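Local coordinates for protein lantibiotic dehydratase (Microbispora corallina, PDB 5EHK) that probably dehydrates serine and threonine residues of the NAI-107 precursor peptide, using glutamyl-tRNA, during lantibiotic biosynthesis, at residues 847-852 with 880-885; 817-822 with 870-875; 823-828 with 901-906. One frame throughout, in Å; residues are numbered along the deposited sequence.

Contact 1 of 3, residues 847-852 with 880-885; sequences IEHGAD and AGLLPE
His849 swings its CG beside its own backbone N (chi1 -75°), laying the imidazole against the turn at Gly881 and Leu882, while Glu885, with its carbon chain extended and CG opposite the backbone N (chi1 174°), reaches back from helix 875-895 to meet the ring. The pair forms a histidine-carboxylate hydrogen bond: NE2 of His849 donates to OE1 of Glu885 over 2.8 Å. That oxygen lies at the ring edge, close to the imidazole plane, and is met nearly along its C-O axis. The carboxylate itself is turned steeply to the ring, the two planes standing 70° apart. One face of the imidazole lies on the helix backbone, with Leu882 N beneath its rim, 3.3 Å from His849 ND1 but too poorly angled to bond to it. At the root of the side chain, His849 CB packs on Leu882 CB at 3.9 Å. The ring also lies against the backbone of Gly881, where there is no side chain.

Helix 839-848 finishes here in a Schellman motif, with Gly850, of positive phi, as its C-prime residue. Just before Gly881, Ala880 packs on Ala880 of the second subunit. Glu848, the residue just before His849, brings OE2 close to Glu885 OE1, two acceptors that do not bond to each other as modelled. Such a gathering of carboxylates around one imidazole would probably make a protonated, positively charged His849 more favourable and ease the repulsion between the two acids.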
ATOM      1  N   ILE A 847      -2.194   6.906  43.555  1.00 20.67           N
ATOM      2  CA  ILE A 847      -1.519   7.063  44.824  1.00 25.20           C
ATOM      3  C   ILE A 847      -2.435   6.739  46.004  1.00 33.07           C
ATOM      4  O   ILE A 847      -2.097   5.885  46.823  1.00 36.78           O
ATOM      5  CB  ILE A 847      -0.835   8.458  44.919  1.00 30.96           C
ATOM      6  CG1 ILE A 847       0.528   8.388  44.215  1.00 22.87           C
ATOM      7  CG2 ILE A 847      -0.682   8.921  46.373  1.00 26.51           C
ATOM      8  CD1 ILE A 847       0.942   9.685  43.569  1.00 24.99           C
ATOM      9  N   GLU A 848      -3.612   7.355  46.068  1.00 32.96           N
ATOM     10  CA  GLU A 848      -4.517   7.080  47.182  1.00 35.52           C
ATOM     11  C   GLU A 848      -5.028   5.629  47.182  1.00 34.97           C
ATOM     12  O   GLU A 848      -5.756   5.226  48.105  1.00 39.89           O
ATOM     13  CB  GLU A 848      -5.734   8.012  47.192  1.00 48.67           C
ATOM     14  CG  GLU A 848      -6.915   7.486  46.331  1.00 52.42           C
ATOM     15  CD  GLU A 848      -8.243   8.227  46.553  1.00 56.76           C
ATOM     16  OE1 GLU A 848      -8.276   9.218  47.329  1.00 71.10           O
ATOM     17  OE2 GLU A 848      -9.262   7.781  45.971  1.00 50.87           O
ATOM     18  N   HIS A 849      -4.678   4.848  46.166  1.00 24.36           N
ATOM     19  CA  HIS A 849      -5.044   3.431  46.173  1.00 27.95           C
ATOM     20  C   HIS A 849      -3.785   2.584  46.304  1.00 26.29           C
ATOM     21  O   HIS A 849      -3.790   1.371  46.071  1.00 20.78           O
ATOM     22  CB  HIS A 849      -5.806   3.051  44.916  1.00 29.26           C
ATOM     23  CG  HIS A 849      -7.218   3.525  44.911  1.00 25.76           C
ATOM     24  ND1 HIS A 849      -8.267   2.728  45.299  1.00 24.69           N
ATOM     25  CD2 HIS A 849      -7.758   4.712  44.547  1.00 30.69           C
ATOM     26  CE1 HIS A 849      -9.395   3.407  45.186  1.00 26.99           C
ATOM     27  NE2 HIS A 849      -9.113   4.614  44.734  1.00 30.19           N
ATOM     28  N   GLY A 850      -2.691   3.262  46.628  1.00 28.41           N
ATOM     29  CA  GLY A 850      -1.464   2.593  46.991  1.00 30.64           C
ATOM     30  C   GLY A 850      -0.578   2.142  45.854  1.00 28.28           C
ATOM     31  O   GLY A 850       0.300   1.311  46.078  1.00 32.06           O
ATOM     32  N   ALA A 851      -0.763   2.693  44.654  1.00 26.54           N
ATOM     33  CA  ALA A 851       0.114   2.324  43.547  1.00 22.93           C
ATOM     34  C   ALA A 851       1.488   2.849  43.898  1.00 20.62           C
ATOM     35  O   ALA A 851       1.606   3.960  44.404  1.00 24.54           O
ATOM     36  CB  ALA A 851      -0.375   2.907  42.241  1.00 21.12           C
ATOM     37  N   ASP A 852       2.521   2.039  43.687  1.00 18.31           N
ATOM     38  CA  ASP A 852       3.860   2.388  44.179  1.00 19.23           C
ATOM     39  C   ASP A 852       4.728   2.958  43.068  1.00 22.80           C
ATOM     40  O   ASP A 852       5.737   3.627  43.314  1.00 26.63           O
ATOM     41  CB  ASP A 852       4.535   1.187  44.877  1.00 16.05           C
ATOM     42  CG  ASP A 852       5.203   0.211  43.900  1.00 23.28           C
ATOM     43  OD1 ASP A 852       6.240  -0.357  44.263  1.00 24.12           O
ATOM     44  OD2 ASP A 852       4.694  -0.028  42.784  1.00 26.79           O
ATOM     45  N   ALA A 880      -9.873  -3.542  42.179  1.00 29.73           N
ATOM     46  CA  ALA A 880     -11.204  -3.364  42.750  1.00 30.56           C
ATOM     47  C   ALA A 880     -11.406  -1.950  43.275  1.00 31.74           C
ATOM     48  O   ALA A 880     -12.539  -1.499  43.485  1.00 30.73           O
ATOM     49  CB  ALA A 880     -11.462  -4.379  43.836  1.00 34.97           C
ATOM     50  N   GLY A 881     -10.299  -1.244  43.467  1.00 32.80           N
ATOM     51  CA  GLY A 881     -10.346   0.103  43.999  1.00 32.19           C
ATOM     52  C   GLY A 881      -9.999   1.142  42.956  1.00 32.00           C
ATOM     53  O   GLY A 881     -10.833   1.983  42.615  1.00 34.65           O
ATOM     54  N   LEU A 882      -8.774   1.068  42.441  1.00 29.59           N
ATOM     55  CA  LEU A 882      -8.269   2.050  41.494  1.00 24.80           C
ATOM     56  C   LEU A 882      -8.971   1.991  40.159  1.00 27.70           C
ATOM     57  O   LEU A 882      -9.379   3.022  39.637  1.00 28.45           O
ATOM     58  CB  LEU A 882      -6.773   1.886  41.269  1.00 26.63           C
ATOM     59  CG  LEU A 882      -6.216   2.795  40.172  1.00 23.25           C
ATOM     60  CD1 LEU A 882      -6.440   4.258  40.546  1.00 24.15           C
ATOM     61  CD2 LEU A 882      -4.728   2.514  39.963  1.00 18.81           C
ATOM     62  N   LEU A 883      -9.108   0.795  39.600  1.00 29.22           N
ATOM     63  CA  LEU A 883      -9.671   0.673  38.256  1.00 30.26           C
ATOM     64  C   LEU A 883     -11.037   1.327  38.064  1.00 26.11           C
ATOM     65  O   LEU A 883     -11.238   2.038  37.082  1.00 25.70           O
ATOM     66  CB  LEU A 883      -9.736  -0.776  37.803  1.00 32.49           C
ATOM     67  CG  LEU A 883     -10.322  -0.874  36.405  1.00 25.08           C
ATOM     68  CD1 LEU A 883      -9.361  -0.235  35.415  1.00 26.96           C
ATOM     69  CD2 LEU A 883     -10.500  -2.319  36.099  1.00 32.40           C
ATOM     70  N   PRO A 884     -11.970   1.115  39.004  1.00 29.38           N
ATOM     71  CA  PRO A 884     -13.269   1.738  38.752  1.00 25.00           C
ATOM     72  C   PRO A 884     -13.273   3.244  38.982  1.00 25.71           C
ATOM     73  O   PRO A 884     -14.093   3.934  38.370  1.00 30.10           O
ATOM     74  CB  PRO A 884     -14.185   1.040  39.757  1.00 24.88           C
ATOM     75  CG  PRO A 884     -13.486  -0.234  40.082  1.00 29.73           C
ATOM     76  CD  PRO A 884     -12.051   0.121  40.088  1.00 30.61           C
ATOM     77  N   GLU A 885     -12.380   3.763  39.814  1.00 22.76           N
ATOM     78  CA  GLU A 885     -12.317   5.212  39.959  1.00 22.31           C
ATOM     79  C   GLU A 885     -11.810   5.808  38.649  1.00 22.99           C
ATOM     80  O   GLU A 885     -12.399   6.743  38.109  1.00 22.33           O
ATOM     81  CB  GLU A 885     -11.442   5.625  41.145  1.00 22.72           C
ATOM     82  CG  GLU A 885     -11.244   7.131  41.240  1.00 23.74           C
ATOM     83  CD  GLU A 885     -10.593   7.598  42.542  1.00 33.10           C
ATOM     84  OE1 GLU A 885     -10.272   6.741  43.408  1.00 29.92           O
ATOM     85  OE2 GLU A 885     -10.377   8.834  42.673  1.00 31.89           O
TER

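Contact 2 of 3, residues 817-822 with 870-875; sequences GPWLYL and RFRGER
Arg870 runs along the sheet face, past the side chains of Tyr821 and Trp819. Its CB rests 3.5 Å from Tyr821 CD1, approaching the ring obliquely, and CG touches both Tyr821 CD1 and the carbonyl oxygen of Leu820. CD then comes up to Trp819, 3.4 Å from CE3. A bend at chi3 (55°) turns the rest of the chain, so that NE and CZ come up to the CE3-CZ3 edge of the indole. The guanidinium offers its face to the ring's rim, with Trp819 CZ3 over its centre, 3.2 Å above the plane, and NH1 lies at the indole edge; with the planes 71° apart, this is an edge meeting a face, not a flat stack. At the tip, NH2 makes a salt bridge to Glu924. Arg872 lies alongside the same indole, its CD 3.6 Å from Trp819 CZ3, and its guanidinium is held by Asp852 and Glu921.

Beneath these side chains the backbones form an antiparallel ladder. Leu820 and Phe871 are the hydrogen-bonded pair, with Phe871 N to Leu820 O at 2.9 Å and Leu820 N to Phe871 O at 3.0 Å; Gly873 N adds a bond to Pro818 O at 3.2 Å. On the sheet face of Leu820 and Phe871, Leu822 CD1 touches the Phe871 ring edge at CE2. That face is covered by helix 875-895, whose Trp879, Leu882 and Ile886 pack on these residues. Strands 819-824 and 864-872 are the inner two of a four-stranded sheet, flanked by 853-861 and 902-905, in the C-terminal region that in related dehydratases carries out glutamate elimination.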
ATOM      1  N   GLY A 817      -2.895  -9.076  37.801  1.00 40.24           N
ATOM      2  CA  GLY A 817      -2.531  -7.711  38.132  1.00 45.81           C
ATOM      3  C   GLY A 817      -1.446  -7.327  39.121  1.00 46.22           C
ATOM      4  O   GLY A 817      -1.750  -6.861  40.212  1.00 43.20           O
ATOM      5  N   PRO A 818      -0.168  -7.471  38.735  1.00 55.47           N
ATOM      6  CA  PRO A 818       0.788  -6.603  39.441  1.00 56.02           C
ATOM      7  C   PRO A 818       0.752  -5.214  38.779  1.00 44.80           C
ATOM      8  O   PRO A 818       0.787  -4.183  39.450  1.00 34.23           O
ATOM      9  CB  PRO A 818       2.137  -7.292  39.211  1.00 41.99           C
ATOM     10  CG  PRO A 818       1.977  -8.029  37.926  1.00 47.15           C
ATOM     11  CD  PRO A 818       0.491  -8.357  37.757  1.00 50.29           C
ATOM     12  N   TRP A 819       0.659  -5.217  37.453  1.00 41.61           N
ATOM     13  CA  TRP A 819       0.553  -4.003  36.664  1.00 41.94           C
ATOM     14  C   TRP A 819      -0.877  -3.743  36.142  1.00 42.05           C
ATOM     15  O   TRP A 819      -1.538  -4.644  35.611  1.00 45.86           O
ATOM     16  CB  TRP A 819       1.493  -4.082  35.457  1.00 43.11           C
ATOM     17  CG  TRP A 819       2.802  -4.808  35.681  1.00 51.91           C
ATOM     18  CD1 TRP A 819       3.059  -6.134  35.437  1.00 52.29           C
ATOM     19  CD2 TRP A 819       4.045  -4.233  36.117  1.00 52.86           C
ATOM     20  NE1 TRP A 819       4.371  -6.427  35.737  1.00 54.07           N
ATOM     21  CE2 TRP A 819       5.001  -5.278  36.147  1.00 54.97           C
ATOM     22  CE3 TRP A 819       4.441  -2.943  36.501  1.00 40.26           C
ATOM     23  CZ2 TRP A 819       6.331  -5.064  36.540  1.00 48.65           C
ATOM     24  CZ3 TRP A 819       5.760  -2.731  36.891  1.00 37.07           C
ATOM     25  CH2 TRP A 819       6.686  -3.788  36.912  1.00 46.08           C
ATOM     26  N   LEU A 820      -1.321  -2.497  36.277  1.00 29.11           N
ATOM     27  CA  LEU A 820      -2.431  -1.957  35.509  1.00 21.01           C
ATOM     28  C   LEU A 820      -1.855  -1.150  34.333  1.00 21.94           C
ATOM     29  O   LEU A 820      -1.131  -0.169  34.555  1.00 18.99           O
ATOM     30  CB  LEU A 820      -3.219  -1.043  36.419  1.00 18.79           C
ATOM     31  CG  LEU A 820      -4.624  -0.626  36.048  1.00 24.64           C
ATOM     32  CD1 LEU A 820      -5.426  -1.851  35.621  1.00 28.22           C
ATOM     33  CD2 LEU A 820      -5.254   0.024  37.281  1.00 26.37           C
ATOM     34  N   TYR A 821      -2.116  -1.577  33.093  1.00 18.90           N
ATOM     35  CA  TYR A 821      -1.577  -0.883  31.905  1.00 16.65           C
ATOM     36  C   TYR A 821      -2.683  -0.340  30.990  1.00 21.21           C
ATOM     37  O   TYR A 821      -3.346  -1.100  30.276  1.00 22.65           O
ATOM     38  CB  TYR A 821      -0.662  -1.820  31.135  1.00 17.96           C
ATOM     39  CG  TYR A 821       0.399  -1.156  30.297  1.00 25.02           C
ATOM     40  CD1 TYR A 821       0.955   0.069  30.679  1.00 21.66           C
ATOM     41  CD2 TYR A 821       0.957  -1.816  29.190  1.00 24.37           C
ATOM     42  CE1 TYR A 821       1.994   0.665  29.930  1.00 20.03           C
ATOM     43  CE2 TYR A 821       1.999  -1.240  28.447  1.00 18.61           C
ATOM     44  CZ  TYR A 821       2.517   0.001  28.819  1.00 20.37           C
ATOM     45  OH  TYR A 821       3.545   0.588  28.079  1.00 20.15           O
ATOM     46  N   LEU A 822      -2.871   0.977  31.010  1.00 18.56           N
ATOM     47  CA  LEU A 822      -3.936   1.634  30.258  1.00 12.01           C
ATOM     48  C   LEU A 822      -3.487   2.150  28.915  1.00 11.93           C
ATOM     49  O   LEU A 822      -2.422   2.759  28.803  1.00 12.28           O
ATOM     50  CB  LEU A 822      -4.435   2.821  31.051  1.00 14.28           C
ATOM     51  CG  LEU A 822      -5.224   2.485  32.295  1.00 15.63           C
ATOM     52  CD1 LEU A 822      -5.194   3.688  33.204  1.00 16.01           C
ATOM     53  CD2 LEU A 822      -6.633   2.180  31.872  1.00 13.46           C
ATOM     54  N   ARG A 870       1.135   3.471  32.957  1.00 16.00           N
ATOM     55  CA  ARG A 870       1.268   2.257  33.779  1.00 19.84           C
ATOM     56  C   ARG A 870       1.280   2.477  35.292  1.00 16.04           C
ATOM     57  O   ARG A 870       1.995   3.327  35.771  1.00 16.83           O
ATOM     58  CB  ARG A 870       2.513   1.468  33.425  1.00 16.92           C
ATOM     59  CG  ARG A 870       2.343   0.102  34.029  1.00 27.05           C
ATOM     60  CD  ARG A 870       3.575  -0.745  34.060  1.00 37.28           C
ATOM     61  NE  ARG A 870       4.742  -0.157  34.715  1.00 36.68           N
ATOM     62  CZ  ARG A 870       4.805   0.170  35.996  1.00 33.58           C
ATOM     63  NH1 ARG A 870       3.753  -0.000  36.783  1.00 32.25           N
ATOM     64  NH2 ARG A 870       5.925   0.673  36.488  1.00 37.93           N
ATOM     65  N   PHE A 871       0.514   1.687  36.039  1.00 17.03           N
ATOM     66  CA  PHE A 871       0.569   1.748  37.504  1.00 16.46           C
ATOM     67  C   PHE A 871       1.019   0.410  38.040  1.00 21.48           C
ATOM     68  O   PHE A 871       0.678  -0.631  37.478  1.00 23.83           O
ATOM     69  CB  PHE A 871      -0.789   2.054  38.119  1.00 14.51           C
ATOM     70  CG  PHE A 871      -1.416   3.319  37.621  1.00 18.78           C
ATOM     71  CD1 PHE A 871      -1.268   4.500  38.319  1.00 13.52           C
ATOM     72  CD2 PHE A 871      -2.195   3.314  36.468  1.00 16.21           C
ATOM     73  CE1 PHE A 871      -1.859   5.662  37.876  1.00 14.54           C
ATOM     74  CE2 PHE A 871      -2.780   4.463  36.022  1.00 16.57           C
ATOM     75  CZ  PHE A 871      -2.609   5.652  36.728  1.00 18.25           C
ATOM     76  N   ARG A 872       1.785   0.435  39.126  1.00 19.58           N
ATOM     77  CA  ARG A 872       2.156  -0.790  39.814  1.00 19.07           C
ATOM     78  C   ARG A 872       1.586  -0.771  41.224  1.00 19.21           C
ATOM     79  O   ARG A 872       1.601   0.255  41.909  1.00 16.16           O
ATOM     80  CB  ARG A 872       3.667  -0.977  39.841  1.00 19.72           C
ATOM     81  CG  ARG A 872       4.099  -2.276  40.501  1.00 29.24           C
ATOM     82  CD  ARG A 872       5.616  -2.472  40.501  1.00 26.01           C
ATOM     83  NE  ARG A 872       6.284  -1.731  41.564  1.00 25.34           N
ATOM     84  CZ  ARG A 872       7.599  -1.717  41.720  1.00 25.62           C
ATOM     85  NH1 ARG A 872       8.354  -2.415  40.884  1.00 30.11           N
ATOM     86  NH2 ARG A 872       8.154  -1.028  42.708  1.00 20.24           N
ATOM     87  N   GLY A 873       1.055  -1.909  41.646  1.00 24.11           N
ATOM     88  CA  GLY A 873       0.497  -2.011  42.978  1.00 27.23           C
ATOM     89  C   GLY A 873      -0.000  -3.396  43.310  1.00 30.15           C
ATOM     90  O   GLY A 873       0.136  -4.347  42.538  1.00 37.67           O
ATOM     91  N   GLU A 874      -0.571  -3.498  44.495  1.00 31.85           N
ATOM     92  CA  GLU A 874      -1.193  -4.717  44.957  1.00 32.49           C
ATOM     93  C   GLU A 874      -2.475  -5.005  44.179  1.00 36.80           C
ATOM     94  O   GLU A 874      -3.300  -4.113  43.977  1.00 36.51           O
ATOM     95  CB  GLU A 874      -1.462  -4.593  46.455  1.00 38.23           C
ATOM     96  CG  GLU A 874      -0.234  -4.068  47.190  1.00 48.33           C
ATOM     97  CD  GLU A 874      -0.289  -4.262  48.697  1.00 61.17           C
ATOM     98  OE1 GLU A 874      -1.257  -3.767  49.334  1.00 54.29           O
ATOM     99  OE2 GLU A 874       0.652  -4.904  49.235  1.00 50.81           O
ATOM    100  N   ARG A 875      -2.601  -6.245  43.708  1.00 40.40           N
ATOM    101  CA  ARG A 875      -3.747  -6.704  42.918  1.00 31.60           C
ATOM    102  C   ARG A 875      -5.125  -6.184  43.349  1.00 39.19           C
ATOM    103  O   ARG A 875      -5.833  -5.594  42.530  1.00 37.73           O
ATOM    104  CB  ARG A 875      -3.750  -8.229  42.823  1.00 40.15           C
ATOM    105  CG  ARG A 875      -2.407  -8.796  42.376  1.00 52.42           C
ATOM    106  CD  ARG A 875      -2.393 -10.312  42.259  1.00 59.37           C
ATOM    107  NE  ARG A 875      -1.221 -10.789  41.519  1.00 64.99           N
ATOM    108  CZ  ARG A 875      -0.877 -12.069  41.405  1.00 75.19           C
ATOM    109  NH1 ARG A 875      -1.607 -13.009  41.993  1.00 87.84           N
ATOM    110  NH2 ARG A 875       0.202 -12.413  40.712  1.00 58.30           N
TER

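Contact 3 of 3, residues 823-828 with 901-906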
ATOM      1  N   ARG A 823      -4.321   1.950  27.896  1.00 14.57           N
ATOM      2  CA  ARG A 823      -4.125   2.621  26.608  1.00 11.81           C
ATOM      3  C   ARG A 823      -5.152   3.705  26.381  1.00  9.12           C
ATOM      4  O   ARG A 823      -6.339   3.440  26.273  1.00 10.25           O
ATOM      5  CB  ARG A 823      -4.197   1.634  25.487  1.00 16.27           C
ATOM      6  CG  ARG A 823      -3.222   0.518  25.642  1.00 19.50           C
ATOM      7  CD  ARG A 823      -3.166  -0.219  24.328  1.00 30.14           C
ATOM      8  NE  ARG A 823      -2.467  -1.485  24.464  1.00 33.66           N
ATOM      9  CZ  ARG A 823      -2.939  -2.617  23.972  1.00 28.97           C
ATOM     10  NH1 ARG A 823      -4.122  -2.613  23.340  1.00 26.49           N
ATOM     11  NH2 ARG A 823      -2.244  -3.736  24.130  1.00 23.46           N
ATOM     12  N   LEU A 824      -4.687   4.937  26.333  1.00  7.79           N
ATOM     13  CA  LEU A 824      -5.597   6.057  26.238  1.00  9.31           C
ATOM     14  C   LEU A 824      -5.529   6.644  24.845  1.00 11.41           C
ATOM     15  O   LEU A 824      -4.489   7.163  24.420  1.00 11.76           O
ATOM     16  CB  LEU A 824      -5.278   7.086  27.323  1.00 10.52           C
ATOM     17  CG  LEU A 824      -5.191   6.483  28.731  1.00  7.99           C
ATOM     18  CD1 LEU A 824      -4.753   7.529  29.755  1.00  7.76           C
ATOM     19  CD2 LEU A 824      -6.513   5.879  29.110  1.00  5.18           C
ATOM     20  N   ARG A 825      -6.635   6.511  24.114  1.00 13.74           N
ATOM     21  CA  ARG A 825      -6.677   6.928  22.712  1.00 13.29           C
ATOM     22  C   ARG A 825      -6.868   8.432  22.628  1.00  7.37           C
ATOM     23  O   ARG A 825      -7.920   8.914  22.296  1.00  7.07           O
ATOM     24  CB  ARG A 825      -7.763   6.172  21.942  1.00 10.11           C
ATOM     25  CG  ARG A 825      -7.607   4.650  21.989  1.00 12.15           C
ATOM     26  CD  ARG A 825      -6.550   4.146  21.023  1.00 21.72           C
ATOM     27  NE  ARG A 825      -5.976   2.852  21.408  1.00 27.11           N
ATOM     28  CZ  ARG A 825      -4.977   2.259  20.749  1.00 27.11           C
ATOM     29  NH1 ARG A 825      -4.452   2.852  19.670  1.00 20.96           N
ATOM     30  NH2 ARG A 825      -4.505   1.080  21.162  1.00 24.12           N
ATOM     31  N   VAL A 826      -5.815   9.147  22.969  1.00  8.75           N
ATOM     32  CA  VAL A 826      -5.773  10.583  22.891  1.00 10.71           C
ATOM     33  C   VAL A 826      -4.921  10.847  21.677  1.00 11.88           C
ATOM     34  O   VAL A 826      -3.753  10.517  21.672  1.00 13.79           O
ATOM     35  CB  VAL A 826      -5.074  11.169  24.159  1.00 10.41           C
ATOM     36  CG1 VAL A 826      -4.964  12.681  24.086  1.00  9.18           C
ATOM     37  CG2 VAL A 826      -5.803  10.747  25.433  1.00  7.74           C
ATOM     38  N   PRO A 827      -5.518  11.381  20.608  1.00 16.24           N
ATOM     39  CA  PRO A 827      -4.730  11.668  19.412  1.00 15.88           C
ATOM     40  C   PRO A 827      -3.613  12.631  19.729  1.00 14.12           C
ATOM     41  O   PRO A 827      -3.738  13.441  20.648  1.00 13.01           O
ATOM     42  CB  PRO A 827      -5.740  12.319  18.471  1.00 18.75           C
ATOM     43  CG  PRO A 827      -6.868  12.728  19.320  1.00 16.85           C
ATOM     44  CD  PRO A 827      -6.930  11.739  20.426  1.00 14.99           C
ATOM     45  N   ARG A 828      -2.546  12.553  18.946  1.00 16.41           N
ATOM     46  CA  ARG A 828      -1.303  13.246  19.255  1.00 17.21           C
ATOM     47  C   ARG A 828      -1.465  14.745  19.502  1.00 13.82           C
ATOM     48  O   ARG A 828      -0.894  15.270  20.457  1.00 16.20           O
ATOM     49  CB  ARG A 828      -0.270  12.968  18.153  1.00 17.19           C
ATOM     50  CG  ARG A 828       1.081  13.635  18.338  1.00 18.34           C
ATOM     51  CD  ARG A 828       1.670  13.370  19.707  1.00 18.56           C
ATOM     52  NE  ARG A 828       2.101  14.609  20.361  1.00 14.98           N
ATOM     53  CZ  ARG A 828       3.372  14.888  20.608  1.00 17.91           C
ATOM     54  NH1 ARG A 828       4.314  14.012  20.264  1.00 18.04           N
ATOM     55  NH2 ARG A 828       3.707  16.021  21.204  1.00 18.34           N
ATOM     56  N   GLY A 901     -11.239   6.596  23.551  1.00  8.06           N
ATOM     57  CA  GLY A 901     -11.472   5.341  24.225  1.00  9.95           C
ATOM     58  C   GLY A 901     -10.271   4.840  24.986  1.00 12.84           C
ATOM     59  O   GLY A 901      -9.162   5.395  24.874  1.00 11.94           O
ATOM     60  N   HIS A 902     -10.479   3.777  25.754  1.00 10.46           N
ATOM     61  CA  HIS A 902      -9.384   3.201  26.479  1.00 10.25           C
ATOM     62  C   HIS A 902      -9.476   1.704  26.458  1.00 15.06           C
ATOM     63  O   HIS A 902     -10.579   1.160  26.401  1.00 16.29           O
ATOM     64  CB  HIS A 902      -9.382   3.692  27.913  1.00  9.69           C
ATOM     65  CG  HIS A 902     -10.597   3.315  28.696  1.00 12.37           C
ATOM     66  ND1 HIS A 902     -11.792   3.992  28.592  1.00 14.93           N
ATOM     67  CD2 HIS A 902     -10.790   2.357  29.636  1.00 13.66           C
ATOM     68  CE1 HIS A 902     -12.674   3.464  29.424  1.00 11.10           C
ATOM     69  NE2 HIS A 902     -12.091   2.471  30.071  1.00 13.86           N
ATOM     70  N   GLU A 903      -8.314   1.044  26.502  1.00 15.48           N
ATOM     71  CA  GLU A 903      -8.233  -0.398  26.745  1.00 14.29           C
ATOM     72  C   GLU A 903      -7.282  -0.746  27.879  1.00 13.59           C
ATOM     73  O   GLU A 903      -6.500   0.088  28.332  1.00 13.89           O
ATOM     74  CB  GLU A 903      -7.789  -1.149  25.500  1.00 16.50           C
ATOM     75  CG  GLU A 903      -8.466  -0.727  24.232  1.00 15.72           C
ATOM     76  CD  GLU A 903      -7.519   0.038  23.357  1.00 28.17           C
ATOM     77  OE1 GLU A 903      -6.368  -0.441  23.160  1.00 35.20           O
ATOM     78  OE2 GLU A 903      -7.914   1.128  22.887  1.00 29.59           O
ATOM     79  N   LEU A 904      -7.365  -1.983  28.351  1.00 13.50           N
ATOM     80  CA  LEU A 904      -6.390  -2.502  29.302  1.00 14.30           C
ATOM     81  C   LEU A 904      -5.536  -3.553  28.625  1.00 17.43           C
ATOM     82  O   LEU A 904      -6.068  -4.541  28.135  1.00 19.01           O
ATOM     83  CB  LEU A 904      -7.117  -3.087  30.496  1.00 13.99           C
ATOM     84  CG  LEU A 904      -7.734  -1.905  31.242  1.00 18.15           C
ATOM     85  CD1 LEU A 904      -8.889  -2.305  32.136  1.00 24.24           C
ATOM     86  CD2 LEU A 904      -6.645  -1.242  32.039  1.00 17.71           C
ATOM     87  N   GLY A 905      -4.221  -3.348  28.571  1.00 18.12           N
ATOM     88  CA  GLY A 905      -3.355  -4.298  27.885  1.00 15.81           C
ATOM     89  C   GLY A 905      -2.295  -4.890  28.792  1.00 17.08           C
ATOM     90  O   GLY A 905      -2.085  -4.394  29.894  1.00 20.30           O
ATOM     91  N   GLN A 906      -1.590  -5.917  28.319  1.00 15.86           N
ATOM     92  CA  GLN A 906      -0.559  -6.579  29.127  1.00 11.41           C
ATOM     93  C   GLN A 906       0.714  -5.781  29.159  1.00 15.14           C
ATOM     94  O   GLN A 906       1.092  -5.182  28.162  1.00 19.53           O
ATOM     95  CB  GLN A 906      -0.257  -7.957  28.569  1.00 15.97           C
ATOM     96  CG  GLN A 906      -1.336  -8.996  28.804  1.00 16.33           C
ATOM     97  CD  GLN A 906      -1.105 -10.230  27.963  1.00 15.98           C
ATOM     98  OE1 GLN A 906      -1.414 -10.226  26.781  1.00 13.28           O
ATOM     99  NE2 GLN A 906      -0.565 -11.291  28.565  1.00 15.59           N
TER
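A salt-bridge network of Arg823, Arg825 and Glu903 spans two neighbouring antiparallel strands, 819-824 and 902-905. Arg823 and Glu903 form the hydrogen-bonded pair, with Arg823 N to Glu903 O at 2.9 Å and Glu903 N to Arg823 O at 3.1 Å; Arg825 N extends the ladder to Gly901 O. Glu903 is bent at chi2 (108°), which curls its carboxylate back over the opposing strand. There Arg825 grips it side-on: NE donates to OE2 at 3.0 Å and NH2 to OE1 at 3.1 Å, both on syn lone pairs, with the guanidinium and carboxylate only 22° from coplanar. Arg823, extended from CG to NE, brings NH1 to the same OE1 at 3.1 Å, nearly along its C-O axis, from a guanidinium plane turned 63° from the carboxylate. Arg825 NH2 is also salt-bridged to Asp861. Arg825 centres an inverse gamma turn, closed by a weak bond from Val826 N to Leu824 O.

On the other sheet face, Leu824 CD2 packs on His902 CB, near Leu890. Leu904 and Gly905 continue the ladder into the second subunit. With three donors fixing both its oxygens, the buried Glu903 carboxylate probably stays ionised.

Overall arrangement
From the N terminus, strand 819-824 supplies the first side of contacts 2 and 3 in turn. The end of helix 839-848 and the turn after it give the first side of contact 1, and the chain then returns through strand 864-872 to close contact 2. Helix 875-895 closes contact 1 next, and strand 902-905 closes contact 3 last. Contact 2 therefore crosses both others, while contact 3 encloses contact 1. Asp852 of contact 1 is salt-bridged to Arg872 of contact 2, and Leu883 packs on Leu904 of contact 3. Together they join helices 839-848 and 875-895 to a four-stranded antiparallel sheet; contacts 1 and 3 also touch the second subunit.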